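Side-chain contacts in mercuric reductase (Metallosphaera sedula, PDB 4YWO), which probably reduces mercuric ion to elemental mercury with NADPH, using FAD as its cofactor: residues A[24-29]-A[141-146]; A[267-272]-A[310-315]; A[286-291]-A[301-306]; A[292-297]-A[321-326]. All blocks are in the same frame, centred on the assembly; numbering follows the deposited sequence.

Contact 1: residues A[24-29]-A[141-146]; sequences GAAGFA and VIATGS. With FAD (flavin-adenine dinucleotide), chain B.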
# COMPACT_ATOMS: atom_id res chain seq x y z
N GLY A 24 -16.31 -4.61 -22.78
CA GLY A 24 -15.35 -4.04 -21.84
C GLY A 24 -15.39 -4.74 -20.49
O GLY A 24 -15.82 -5.88 -20.33
N ALA A 25 -14.95 -4.05 -19.48
CA ALA A 25 -14.84 -4.59 -18.13
C ALA A 25 -16.18 -5.09 -17.58
O ALA A 25 -16.28 -6.21 -17.07
CB ALA A 25 -14.34 -3.44 -17.19
N ALA A 26 -17.24 -4.28 -17.72
CA ALA A 26 -18.56 -4.70 -17.26
C ALA A 26 -19.07 -5.94 -18.02
O ALA A 26 -19.65 -6.86 -17.43
CB ALA A 26 -19.54 -3.56 -17.28
N GLY A 27 -18.96 -5.90 -19.38
CA GLY A 27 -19.48 -6.96 -20.17
C GLY A 27 -18.74 -8.28 -19.97
O GLY A 27 -19.36 -9.35 -19.91
N PHE A 28 -17.43 -8.15 -19.81
CA PHE A 28 -16.68 -9.37 -19.45
C PHE A 28 -17.04 -9.98 -18.13
O PHE A 28 -17.15 -11.25 -18.04
CB PHE A 28 -15.13 -9.16 -19.52
CG PHE A 28 -14.56 -9.59 -20.82
CD1 PHE A 28 -14.61 -8.75 -21.93
CD2 PHE A 28 -14.00 -10.84 -21.01
CE1 PHE A 28 -14.10 -9.12 -23.16
CE2 PHE A 28 -13.52 -11.23 -22.23
CZ PHE A 28 -13.54 -10.39 -23.32
N ALA A 29 -17.21 -9.16 -17.12
CA ALA A 29 -17.62 -9.61 -15.83
C ALA A 29 -18.98 -10.29 -15.91
O ALA A 29 -19.18 -11.37 -15.34
CB ALA A 29 -17.61 -8.49 -14.88
N VAL A 141 -28.08 -7.26 -20.34
CA VAL A 141 -27.25 -6.37 -19.55
C VAL A 141 -26.57 -5.39 -20.46
O VAL A 141 -25.84 -5.83 -21.42
CB VAL A 141 -26.19 -7.19 -18.76
CG1 VAL A 141 -25.21 -6.21 -18.07
CG2 VAL A 141 -26.83 -8.16 -17.78
N ILE A 142 -26.87 -4.11 -20.30
CA ILE A 142 -26.27 -3.07 -21.12
C ILE A 142 -24.98 -2.60 -20.46
O ILE A 142 -25.05 -2.08 -19.35
CB ILE A 142 -27.22 -1.88 -21.35
CG1 ILE A 142 -28.57 -2.42 -21.96
CG2 ILE A 142 -26.59 -0.82 -22.23
CD1 ILE A 142 -29.58 -1.36 -22.07
N ALA A 143 -23.88 -2.67 -21.21
CA ALA A 143 -22.53 -2.32 -20.64
C ALA A 143 -21.69 -1.67 -21.72
O ALA A 143 -20.61 -2.10 -22.10
CB ALA A 143 -21.92 -3.62 -20.21
N THR A 144 -22.21 -0.55 -22.29
CA THR A 144 -21.66 0.04 -23.50
C THR A 144 -20.71 1.15 -23.24
O THR A 144 -20.15 1.70 -24.15
CB THR A 144 -22.82 0.59 -24.40
OG1 THR A 144 -23.76 1.31 -23.55
CG2 THR A 144 -23.50 -0.59 -25.04
N GLY A 145 -20.37 1.41 -21.96
CA GLY A 145 -19.34 2.37 -21.70
C GLY A 145 -19.65 3.80 -21.92
O GLY A 145 -20.78 4.23 -21.88
N SER A 146 -18.56 4.59 -22.13
CA SER A 146 -18.64 6.03 -22.28
C SER A 146 -17.65 6.45 -23.41
O SER A 146 -16.85 5.63 -23.86
CB SER A 146 -18.33 6.79 -21.00
OG SER A 146 -17.02 6.42 -20.53
PA FAD B . -16.36 0.08 -21.88
O1A FAD B . -15.17 -0.78 -21.51
O2A FAD B . -16.18 1.27 -22.79
O5B FAD B . -17.50 -0.88 -22.51
C5B FAD B . -18.12 -0.54 -23.74
C4B FAD B . -17.71 -1.56 -24.81
O4B FAD B . -18.88 -2.09 -25.43
C3B FAD B . -16.86 -0.91 -25.89
O3B FAD B . -15.58 -1.55 -25.95
C2B FAD B . -17.61 -1.12 -27.19
O2B FAD B . -16.81 -1.89 -28.10
C1B FAD B . -18.88 -1.88 -26.84
N9A FAD B . -20.07 -1.07 -27.23
C8A FAD B . -20.30 0.21 -26.89
N7A FAD B . -21.47 0.65 -27.40
C5A FAD B . -22.02 -0.37 -28.10
C6A FAD B . -23.25 -0.58 -28.89
N6A FAD B . -24.16 0.41 -29.05
N1A FAD B . -23.44 -1.79 -29.45
C2A FAD B . -22.54 -2.79 -29.30
N3A FAD B . -21.40 -2.67 -28.60
C4A FAD B . -21.09 -1.50 -27.98
N1 FAD B . -10.50 3.44 -14.12
C2 FAD B . -9.84 2.95 -13.04
O2 FAD B . -10.48 2.30 -12.18
N3 FAD B . -8.52 3.14 -12.85
C4 FAD B . -7.77 3.82 -13.72
O4 FAD B . -6.54 3.97 -13.52
C4X FAD B . -8.41 4.38 -14.93
N5 FAD B . -7.72 5.08 -15.85
C5X FAD B . -8.34 5.58 -16.95
C6 FAD B . -7.60 6.30 -17.89
C7 FAD B . -8.23 6.82 -19.01
C7M FAD B . -7.43 7.59 -20.03
C8 FAD B . -9.69 6.61 -19.22
C8M FAD B . -10.37 7.17 -20.44
C9 FAD B . -10.43 5.89 -18.28
C9A FAD B . -9.80 5.37 -17.16
N10 FAD B . -10.54 4.65 -16.20
C10 FAD B . -9.87 4.14 -15.08
C1' FAD B . -11.98 4.43 -16.38
C2' FAD B . -12.22 3.00 -16.87
O2' FAD B . -11.40 2.75 -18.01
C3' FAD B . -13.68 2.79 -17.23
O3' FAD B . -14.51 3.20 -16.13
C4' FAD B . -13.96 1.33 -17.55
O4' FAD B . -13.28 0.97 -18.76
C5' FAD B . -15.45 1.07 -17.72
O5' FAD B . -15.65 -0.08 -18.53
P FAD B . -17.08 -0.36 -19.21
O1P FAD B . -17.11 -1.80 -19.67
O2P FAD B . -18.16 0.15 -18.28
O3P FAD B . -17.05 0.59 -20.51
O HOH W 1 -18.43 -3.54 -21.03
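At the Rossmann-type turn that receives the FAD pyrophosphate, the first turn of helix 25-36 rests on the loop that leaves strand 139-142, and A26 CB meets A143 CB at 3.8 Å. The same methyl of A143 lies 3.8 Å from the backbone N of G27, and the CA atoms of G27 and A143 are 5.6 Å apart. G24 and G27 belong to the GxGxxG pattern that leads from strand 16-21 into this helix, and G24, at the N-cap, is packed against a phosphate oxygen of the cofactor. The amide of A26 donates to FAD O1P at 3.2 Å in a fairly straight bond (161°). A water links the two segments, bridging G27 N, from which it accepts at 2.9 Å, to A143 O at 2.8 Å and FAD O1P at 2.6 Å. Further along, T144 holds CG2 over the face of the adenine, 3.4 Å from FAD N7A; chi1 of 44° places this methyl beside the backbone N, while OG1 turns to the carbonyl of N270.

Contact 2: residues A[267-272]-A[310-315]; sequences RKPNVD and GKMLEA. With FAD (flavin-adenine dinucleotide), chain B.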
# COMPACT_ATOMS: atom_id res chain seq x y z
N ARG A 267 -16.57 12.48 -19.69
CA ARG A 267 -16.99 11.42 -20.53
C ARG A 267 -18.53 11.37 -20.55
O ARG A 267 -19.13 11.67 -19.57
CB ARG A 267 -16.60 10.07 -19.99
CG ARG A 267 -15.22 9.87 -19.41
CD ARG A 267 -14.28 9.46 -20.46
NE ARG A 267 -14.54 8.09 -21.01
CZ ARG A 267 -13.92 7.59 -22.07
NH1 ARG A 267 -12.94 8.27 -22.66
NH2 ARG A 267 -14.24 6.39 -22.48
N LYS A 268 -19.05 11.00 -21.69
CA LYS A 268 -20.50 10.90 -21.99
C LYS A 268 -20.85 9.42 -22.10
O LYS A 268 -20.28 8.71 -22.90
CB LYS A 268 -20.80 11.59 -23.30
CG LYS A 268 -22.27 11.58 -23.58
CD LYS A 268 -22.60 12.39 -24.79
CE LYS A 268 -24.11 12.49 -25.00
NZ LYS A 268 -24.40 13.05 -26.35
N PRO A 269 -21.87 8.96 -21.33
CA PRO A 269 -22.26 7.58 -21.51
C PRO A 269 -22.72 7.28 -22.91
O PRO A 269 -23.35 8.10 -23.58
CB PRO A 269 -23.44 7.47 -20.56
CG PRO A 269 -23.13 8.42 -19.43
CD PRO A 269 -22.47 9.54 -20.11
N ASN A 270 -22.43 6.07 -23.36
CA ASN A 270 -22.80 5.59 -24.72
C ASN A 270 -24.22 5.06 -24.71
O ASN A 270 -24.43 3.92 -24.55
CB ASN A 270 -21.84 4.52 -25.17
CG ASN A 270 -20.44 5.07 -25.52
OD1 ASN A 270 -20.31 6.25 -25.93
ND2 ASN A 270 -19.40 4.24 -25.34
N VAL A 271 -25.19 5.96 -24.94
CA VAL A 271 -26.59 5.63 -24.77
C VAL A 271 -27.38 5.79 -26.09
O VAL A 271 -28.59 5.76 -26.05
CB VAL A 271 -27.27 6.42 -23.62
CG1 VAL A 271 -26.66 6.08 -22.28
CG2 VAL A 271 -27.20 7.93 -23.83
N ASP A 272 -26.70 5.87 -27.18
CA ASP A 272 -27.35 5.94 -28.52
C ASP A 272 -27.64 4.51 -29.00
O ASP A 272 -26.95 3.95 -29.86
CB ASP A 272 -26.45 6.73 -29.47
CG ASP A 272 -27.10 6.90 -30.87
OD1 ASP A 272 -28.32 6.63 -30.99
OD2 ASP A 272 -26.39 7.20 -31.84
N GLY A 310 -22.41 7.34 -13.64
CA GLY A 310 -21.96 7.49 -12.20
C GLY A 310 -20.43 7.55 -12.18
O GLY A 310 -19.80 8.19 -13.03
N LYS A 311 -19.84 6.94 -11.18
CA LYS A 311 -18.41 6.91 -11.15
C LYS A 311 -17.92 6.03 -12.29
O LYS A 311 -18.58 5.01 -12.60
CB LYS A 311 -17.92 6.27 -9.85
CG LYS A 311 -18.24 7.13 -8.65
CD LYS A 311 -17.83 6.51 -7.35
CE LYS A 311 -18.45 7.43 -6.29
NZ LYS A 311 -17.94 7.10 -4.99
N MET A 312 -16.78 6.41 -12.84
CA MET A 312 -16.24 5.67 -13.96
C MET A 312 -14.93 5.02 -13.50
O MET A 312 -13.85 5.65 -13.52
CB MET A 312 -16.16 6.53 -15.23
CG MET A 312 -17.61 6.91 -15.62
SD MET A 312 -17.59 7.82 -17.13
CE MET A 312 -19.34 8.26 -17.42
N LEU A 313 -15.03 3.77 -13.15
CA LEU A 313 -13.90 3.03 -12.60
C LEU A 313 -13.95 1.60 -13.10
O LEU A 313 -15.05 0.97 -13.04
CB LEU A 313 -14.03 3.01 -11.10
CG LEU A 313 -13.91 4.37 -10.37
CD1 LEU A 313 -14.53 4.30 -8.98
CD2 LEU A 313 -12.42 4.69 -10.20
N GLU A 314 -12.81 1.00 -13.40
CA GLU A 314 -12.77 -0.35 -13.86
C GLU A 314 -13.29 -1.35 -12.86
O GLU A 314 -14.06 -2.27 -13.18
CB GLU A 314 -11.36 -0.68 -14.34
CG GLU A 314 -11.26 -2.02 -15.00
CD GLU A 314 -11.09 -3.20 -14.02
OE1 GLU A 314 -10.89 -3.07 -12.77
OE2 GLU A 314 -11.19 -4.38 -14.45
N ALA A 315 -12.87 -1.24 -11.57
CA ALA A 315 -13.25 -2.24 -10.63
C ALA A 315 -14.76 -2.19 -10.34
O ALA A 315 -15.40 -3.22 -10.07
CB ALA A 315 -12.43 -2.02 -9.29
PA FAD B . -16.36 0.08 -21.88
O1A FAD B . -15.17 -0.78 -21.51
O2A FAD B . -16.18 1.27 -22.79
O5B FAD B . -17.50 -0.88 -22.51
C5B FAD B . -18.12 -0.54 -23.74
C4B FAD B . -17.71 -1.56 -24.81
O4B FAD B . -18.88 -2.09 -25.43
C3B FAD B . -16.86 -0.91 -25.89
O3B FAD B . -15.58 -1.55 -25.95
C2B FAD B . -17.61 -1.12 -27.19
O2B FAD B . -16.81 -1.89 -28.10
C1B FAD B . -18.88 -1.88 -26.84
N9A FAD B . -20.07 -1.07 -27.23
C8A FAD B . -20.30 0.21 -26.89
N7A FAD B . -21.47 0.65 -27.40
C5A FAD B . -22.02 -0.37 -28.10
C6A FAD B . -23.25 -0.58 -28.89
N6A FAD B . -24.16 0.41 -29.05
N1A FAD B . -23.44 -1.79 -29.45
C2A FAD B . -22.54 -2.79 -29.30
N3A FAD B . -21.40 -2.67 -28.60
C4A FAD B . -21.09 -1.50 -27.98
N1 FAD B . -10.50 3.44 -14.12
C2 FAD B . -9.84 2.95 -13.04
O2 FAD B . -10.48 2.30 -12.18
N3 FAD B . -8.52 3.14 -12.85
C4 FAD B . -7.77 3.82 -13.72
O4 FAD B . -6.54 3.97 -13.52
C4X FAD B . -8.41 4.38 -14.93
N5 FAD B . -7.72 5.08 -15.85
C5X FAD B . -8.34 5.58 -16.95
C6 FAD B . -7.60 6.30 -17.89
C7 FAD B . -8.23 6.82 -19.01
C7M FAD B . -7.43 7.59 -20.03
C8 FAD B . -9.69 6.61 -19.22
C8M FAD B . -10.37 7.17 -20.44
C9 FAD B . -10.43 5.89 -18.28
C9A FAD B . -9.80 5.37 -17.16
N10 FAD B . -10.54 4.65 -16.20
C10 FAD B . -9.87 4.14 -15.08
C1' FAD B . -11.98 4.43 -16.38
C2' FAD B . -12.22 3.00 -16.87
O2' FAD B . -11.40 2.75 -18.01
C3' FAD B . -13.68 2.79 -17.23
O3' FAD B . -14.51 3.20 -16.13
C4' FAD B . -13.96 1.33 -17.55
O4' FAD B . -13.28 0.97 -18.76
C5' FAD B . -15.45 1.07 -17.72
O5' FAD B . -15.65 -0.08 -18.53
P FAD B . -17.08 -0.36 -19.21
O1P FAD B . -17.11 -1.80 -19.67
O2P FAD B . -18.16 0.15 -18.28
O3P FAD B . -17.05 0.59 -20.51
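M312 lays its thioether across the aliphatic base of R267, with SD 3.8 Å from R267 CB and 3.9 Å from R267 CG. The methionine chain is extended beyond CG (chi2 -177°, chi3 -177°), which carries CE past the arginine to the ring of P269, where CE and P269 CG are 4.3 Å apart in a light apolar touch. R267 is instead folded, bent at both chi2 (-88°) and chi3, and its head thereby swings from the methionine to the flavin. There FAD C8M lies over one guanidinium face, offset toward the rim and 3.6 Å from R267 NH1, while NE is hydrogen-bonded to the hydroxyl of S146. Beyond M312 the chain enters helix 314-330, with L313 as N-cap, and E314 N donates to FAD O2 at 2.9 Å. L313 and E314 also pack on M436 and F437 of the second subunit, placing this edge of the flavin at the dimer interface. Apolar contact thus packs the stem of the arginine, the bond to S146 holds NE, and the charge lies beside the dimethylbenzene end of the flavin, whereas the helix N terminus at O2 would be expected to stabilise negative charge on the pyrimidine end, as in related flavoenzymes.

Contact 3: residues A[286-291]-A[301-306]; sequences GGIKVD and IYAAGD. With FAD (flavin-adenine dinucleotide), chain B.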
# COMPACT_ATOMS: atom_id res chain seq x y z
N GLY A 286 -27.41 11.75 -17.85
CA GLY A 286 -27.29 11.30 -19.23
C GLY A 286 -26.89 9.84 -19.34
O GLY A 286 -26.70 9.36 -20.49
N GLY A 287 -26.81 9.13 -18.22
CA GLY A 287 -26.63 7.68 -18.25
C GLY A 287 -27.93 6.90 -18.16
O GLY A 287 -29.03 7.52 -18.07
N ILE A 288 -27.85 5.61 -18.27
CA ILE A 288 -29.03 4.74 -18.11
C ILE A 288 -29.53 4.83 -16.71
O ILE A 288 -28.78 4.61 -15.71
CB ILE A 288 -28.81 3.32 -18.60
CG1 ILE A 288 -28.53 3.38 -20.13
CG2 ILE A 288 -29.97 2.40 -18.28
CD1 ILE A 288 -28.18 2.08 -20.75
N LYS A 289 -30.82 5.10 -16.58
CA LYS A 289 -31.55 5.08 -15.28
C LYS A 289 -31.81 3.74 -14.79
O LYS A 289 -32.47 2.89 -15.43
CB LYS A 289 -32.86 5.84 -15.43
CG LYS A 289 -33.62 6.01 -14.09
CD LYS A 289 -34.71 7.05 -14.43
CE LYS A 289 -35.38 7.63 -13.22
NZ LYS A 289 -35.88 6.58 -12.30
N VAL A 290 -31.24 3.43 -13.59
CA VAL A 290 -31.38 2.16 -12.94
C VAL A 290 -31.69 2.31 -11.44
O VAL A 290 -31.39 3.39 -10.87
CB VAL A 290 -30.15 1.17 -13.03
CG1 VAL A 290 -29.89 0.75 -14.47
CG2 VAL A 290 -28.89 1.78 -12.34
N ASP A 291 -32.27 1.27 -10.88
CA ASP A 291 -32.43 1.23 -9.40
C ASP A 291 -31.14 0.73 -8.74
O ASP A 291 -30.19 0.51 -9.43
CB ASP A 291 -33.67 0.45 -9.01
CG ASP A 291 -33.59 -0.99 -9.33
OD1 ASP A 291 -32.50 -1.54 -9.58
OD2 ASP A 291 -34.67 -1.70 -9.32
N ILE A 301 -34.18 -5.79 -18.27
CA ILE A 301 -32.95 -5.08 -18.79
C ILE A 301 -32.28 -4.44 -17.56
O ILE A 301 -32.89 -3.64 -16.81
CB ILE A 301 -33.25 -4.08 -19.87
CG1 ILE A 301 -33.91 -4.79 -21.02
CG2 ILE A 301 -31.96 -3.35 -20.30
CD1 ILE A 301 -34.25 -3.90 -22.19
N TYR A 302 -30.98 -4.79 -17.43
CA TYR A 302 -30.12 -4.24 -16.38
C TYR A 302 -28.99 -3.50 -17.12
O TYR A 302 -28.80 -3.62 -18.36
CB TYR A 302 -29.57 -5.40 -15.61
CG TYR A 302 -30.58 -6.10 -14.73
CD1 TYR A 302 -31.45 -6.99 -15.31
CD2 TYR A 302 -30.55 -5.97 -13.37
CE1 TYR A 302 -32.39 -7.64 -14.53
CE2 TYR A 302 -31.50 -6.60 -12.57
CZ TYR A 302 -32.35 -7.47 -13.15
OH TYR A 302 -33.32 -8.20 -12.47
N ALA A 303 -28.23 -2.70 -16.35
CA ALA A 303 -27.12 -1.94 -16.98
C ALA A 303 -25.94 -1.85 -15.96
O ALA A 303 -26.16 -1.95 -14.77
CB ALA A 303 -27.55 -0.62 -17.41
N ALA A 304 -24.74 -1.65 -16.47
CA ALA A 304 -23.54 -1.74 -15.59
C ALA A 304 -22.44 -0.93 -16.24
O ALA A 304 -22.33 -0.89 -17.49
CB ALA A 304 -23.13 -3.15 -15.44
N GLY A 305 -21.59 -0.33 -15.39
CA GLY A 305 -20.43 0.37 -15.89
C GLY A 305 -20.62 1.82 -16.18
O GLY A 305 -21.50 2.55 -15.66
N ASP A 306 -19.74 2.38 -17.06
CA ASP A 306 -19.74 3.77 -17.29
C ASP A 306 -21.01 4.27 -17.95
O ASP A 306 -21.34 5.46 -17.80
CB ASP A 306 -18.62 4.16 -18.30
CG ASP A 306 -17.23 4.11 -17.77
OD1 ASP A 306 -17.03 3.78 -16.61
OD2 ASP A 306 -16.31 4.47 -18.62
PA FAD B . -16.36 0.08 -21.88
O1A FAD B . -15.17 -0.78 -21.51
O2A FAD B . -16.18 1.27 -22.79
O5B FAD B . -17.50 -0.88 -22.51
C5B FAD B . -18.12 -0.54 -23.74
C4B FAD B . -17.71 -1.56 -24.81
O4B FAD B . -18.88 -2.09 -25.43
C3B FAD B . -16.86 -0.91 -25.89
O3B FAD B . -15.58 -1.55 -25.95
C2B FAD B . -17.61 -1.12 -27.19
O2B FAD B . -16.81 -1.89 -28.10
C1B FAD B . -18.88 -1.88 -26.84
N9A FAD B . -20.07 -1.07 -27.23
C8A FAD B . -20.30 0.21 -26.89
N7A FAD B . -21.47 0.65 -27.40
C5A FAD B . -22.02 -0.37 -28.10
C6A FAD B . -23.25 -0.58 -28.89
N6A FAD B . -24.16 0.41 -29.05
N1A FAD B . -23.44 -1.79 -29.45
C2A FAD B . -22.54 -2.79 -29.30
N3A FAD B . -21.40 -2.67 -28.60
C4A FAD B . -21.09 -1.50 -27.98
N1 FAD B . -10.50 3.44 -14.12
C2 FAD B . -9.84 2.95 -13.04
O2 FAD B . -10.48 2.30 -12.18
N3 FAD B . -8.52 3.14 -12.85
C4 FAD B . -7.77 3.82 -13.72
O4 FAD B . -6.54 3.97 -13.52
C4X FAD B . -8.41 4.38 -14.93
N5 FAD B . -7.72 5.08 -15.85
C5X FAD B . -8.34 5.58 -16.95
C6 FAD B . -7.60 6.30 -17.89
C7 FAD B . -8.23 6.82 -19.01
C7M FAD B . -7.43 7.59 -20.03
C8 FAD B . -9.69 6.61 -19.22
C8M FAD B . -10.37 7.17 -20.44
C9 FAD B . -10.43 5.89 -18.28
C9A FAD B . -9.80 5.37 -17.16
N10 FAD B . -10.54 4.65 -16.20
C10 FAD B . -9.87 4.14 -15.08
C1' FAD B . -11.98 4.43 -16.38
C2' FAD B . -12.22 3.00 -16.87
O2' FAD B . -11.40 2.75 -18.01
C3' FAD B . -13.68 2.79 -17.23
O3' FAD B . -14.51 3.20 -16.13
C4' FAD B . -13.96 1.33 -17.55
O4' FAD B . -13.28 0.97 -18.76
C5' FAD B . -15.45 1.07 -17.72
O5' FAD B . -15.65 -0.08 -18.53
P FAD B . -17.08 -0.36 -19.21
O1P FAD B . -17.11 -1.80 -19.67
O2P FAD B . -18.16 0.15 -18.28
O3P FAD B . -17.05 0.59 -20.51
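No flat group takes part where I288 and V290 close on A303: the two planar side chains of strand 301-303 and its extension face other partners. The ring of Y302 packs on A324, N327 and A328 of helix 314-330, its hydroxyl bonded to R295 NE, and the carboxylate of D306 reaches the cofactor, OD1 accepting from FAD O3' at 2.6 Å and OD2 bonded to the S146 hydroxyl. The contact proper is aliphatic and centres on one methyl. A303 CB points at the loop and is met by I288 CG2 at 4.0 Å and by V290 CG1, also at 4.0 Å. In I288, chi1 of -63° sets CG1 beside the backbone N and turns the touching CG2 anti to it; the side chain also packs against I142. V290 touches with CG1, the methyl that lies beside its own N. Past A303 the chain turns at G305, a residue close against the phosphate, and D306 N donates to FAD O2P at 3.0 Å with an angle of 161°. The apolar contact thus directly precedes, along the chain, the turn that binds phosphate and ribityl oxygens. Strand 301-303, an outermost strand of the parallel sheet, runs beside strand 139-142; the loop 286-291 covers one of its faces, with I142 adjoining, and helix 314-330 packs against the other.

Contact 4: residues A[292-297]-A[321-326]; sequences DELRTD and GSIATE
L294 provides the close-packed half of this contact, its CD1 seated on helix 314-330 at 3.9 Å from A324 N and 4.0 Å from A324 CB. I323 flanks the same methyl, its CG2 4.1 Å from L294 CD1. L294 has a positive phi (78°) and its side chain points at the helix; CG lies beside the backbone N (chi1 -61°). The backbone of L294 is held too, by a bond to A303. Outward, packing gives way to charge. R295 grips E293 end-on, NH2 and NH1 both bonding to OE1 at 2.7 and 2.8 Å; NH2 comes nearly along the C-O axis, NH1 from well above the carboxylate plane. The pair has further partners, H333 for E293 OE1 and D291 for R295 NH1, while D292 and D297 on either end of the loop are exposed. Inside the helix, T325 OG1 returns to G321 O, reaching that carbonyl from the face opposite to T325 N, and T325 itself packs on helix 25-36. The arrangement belongs to the FAD-binding domain of the pyridine nucleotide-disulfide oxidoreductase family, where helix 314-330 lies between the loop before strand 301-303 and the helix of the Rossmann turn.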
# COMPACT_ATOMS: atom_id res chain seq x y z
N ASP A 292 -31.07 0.62 -7.42
CA ASP A 292 -29.84 0.07 -6.79
C ASP A 292 -29.46 -1.32 -7.13
O ASP A 292 -28.34 -1.69 -6.86
CB ASP A 292 -30.05 -0.03 -5.26
CG ASP A 292 -30.14 1.24 -4.63
OD1 ASP A 292 -29.92 2.25 -5.33
OD2 ASP A 292 -30.42 1.22 -3.40
N GLU A 293 -30.35 -2.14 -7.71
CA GLU A 293 -30.08 -3.48 -8.11
C GLU A 293 -29.68 -3.57 -9.66
O GLU A 293 -29.53 -4.70 -10.17
CB GLU A 293 -31.34 -4.37 -7.85
CG GLU A 293 -31.69 -4.30 -6.36
CD GLU A 293 -33.00 -5.04 -5.98
OE1 GLU A 293 -33.55 -5.73 -6.85
OE2 GLU A 293 -33.40 -4.92 -4.77
N LEU A 294 -29.52 -2.38 -10.19
CA LEU A 294 -28.95 -2.13 -11.54
C LEU A 294 -30.02 -2.41 -12.60
O LEU A 294 -29.71 -2.64 -13.80
CB LEU A 294 -27.72 -2.99 -11.79
CG LEU A 294 -26.60 -2.66 -10.77
CD1 LEU A 294 -25.35 -3.48 -10.95
CD2 LEU A 294 -26.28 -1.17 -10.82
N ARG A 295 -31.24 -2.50 -12.15
CA ARG A 295 -32.39 -2.79 -13.07
C ARG A 295 -32.96 -1.55 -13.65
O ARG A 295 -33.21 -0.53 -12.97
CB ARG A 295 -33.46 -3.56 -12.24
CG ARG A 295 -34.54 -4.26 -13.06
CD ARG A 295 -35.56 -4.96 -12.08
NE ARG A 295 -34.86 -5.97 -11.25
CZ ARG A 295 -34.49 -5.84 -9.92
NH1 ARG A 295 -34.76 -4.74 -9.23
NH2 ARG A 295 -33.86 -6.81 -9.31
N THR A 296 -33.23 -1.53 -14.97
CA THR A 296 -33.79 -0.35 -15.61
C THR A 296 -35.34 -0.34 -15.39
O THR A 296 -35.88 -1.24 -14.79
CB THR A 296 -33.57 -0.36 -17.18
OG1 THR A 296 -34.29 -1.42 -17.84
CG2 THR A 296 -32.07 -0.46 -17.54
N ASP A 297 -35.99 0.60 -16.03
CA ASP A 297 -37.52 0.61 -16.10
C ASP A 297 -38.13 -0.58 -16.82
O ASP A 297 -39.29 -0.95 -16.51
CB ASP A 297 -38.01 1.94 -16.68
CG ASP A 297 -37.70 3.09 -15.73
OD1 ASP A 297 -38.45 3.24 -14.76
OD2 ASP A 297 -36.74 3.84 -15.90
N GLY A 321 -21.10 -5.41 -13.50
CA GLY A 321 -21.43 -6.40 -14.55
C GLY A 321 -21.76 -7.74 -13.87
O GLY A 321 -22.73 -8.41 -14.20
N SER A 322 -20.99 -8.14 -12.81
CA SER A 322 -21.33 -9.32 -12.07
C SER A 322 -22.63 -9.28 -11.36
O SER A 322 -23.38 -10.30 -11.43
CB SER A 322 -20.22 -9.68 -10.97
OG SER A 322 -18.95 -9.93 -11.62
N ILE A 323 -22.93 -8.21 -10.66
CA ILE A 323 -24.14 -8.12 -9.84
C ILE A 323 -25.38 -8.04 -10.78
O ILE A 323 -26.41 -8.71 -10.57
CB ILE A 323 -24.12 -6.91 -8.99
CG1 ILE A 323 -23.14 -7.17 -7.84
CG2 ILE A 323 -25.46 -6.64 -8.34
CD1 ILE A 323 -23.00 -5.92 -7.00
N ALA A 324 -25.24 -7.30 -11.86
CA ALA A 324 -26.40 -7.11 -12.79
C ALA A 324 -26.76 -8.46 -13.33
O ALA A 324 -27.99 -8.78 -13.42
CB ALA A 324 -26.05 -6.14 -13.90
N THR A 325 -25.77 -9.25 -13.68
CA THR A 325 -25.95 -10.56 -14.28
C THR A 325 -26.63 -11.50 -13.25
O THR A 325 -27.60 -12.22 -13.55
CB THR A 325 -24.72 -11.07 -14.87
OG1 THR A 325 -24.25 -10.22 -15.90
CG2 THR A 325 -24.80 -12.49 -15.36
N GLU A 326 -26.08 -11.53 -12.04
CA GLU A 326 -26.68 -12.39 -11.03
C GLU A 326 -28.07 -11.98 -10.77
O GLU A 326 -28.99 -12.91 -10.63
CB GLU A 326 -25.79 -12.34 -9.74
CG GLU A 326 -26.35 -13.26 -8.70
CD GLU A 326 -25.43 -13.43 -7.51
OE1 GLU A 326 -24.37 -12.75 -7.44
OE2 GLU A 326 -25.85 -14.17 -6.59

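From the N terminus, contact 1 comes first, closing a long excursion of 111 residues and bringing helix 25-36 onto the loop that leaves strand 139-142. Each of the other three opens only after it has closed. Contact 2 spans residues 267 to 315, and contact 3 is nested wholly within its loop; contact 4 opens inside that loop but closes beyond it, so it crosses contact 2, and it crosses contact 3 as well, since their segments alternate. Strands 139-142 and 301-303 are neighbours in the parallel sheet and join contacts 1 and 3. Helix 314-330 serves contacts 2 and 4 at different turns. Contacts 1, 2 and 3 all touch FAD, whereas contact 4, farther from the cofactor, joins the loop before strand 301-303 to helix 314-330.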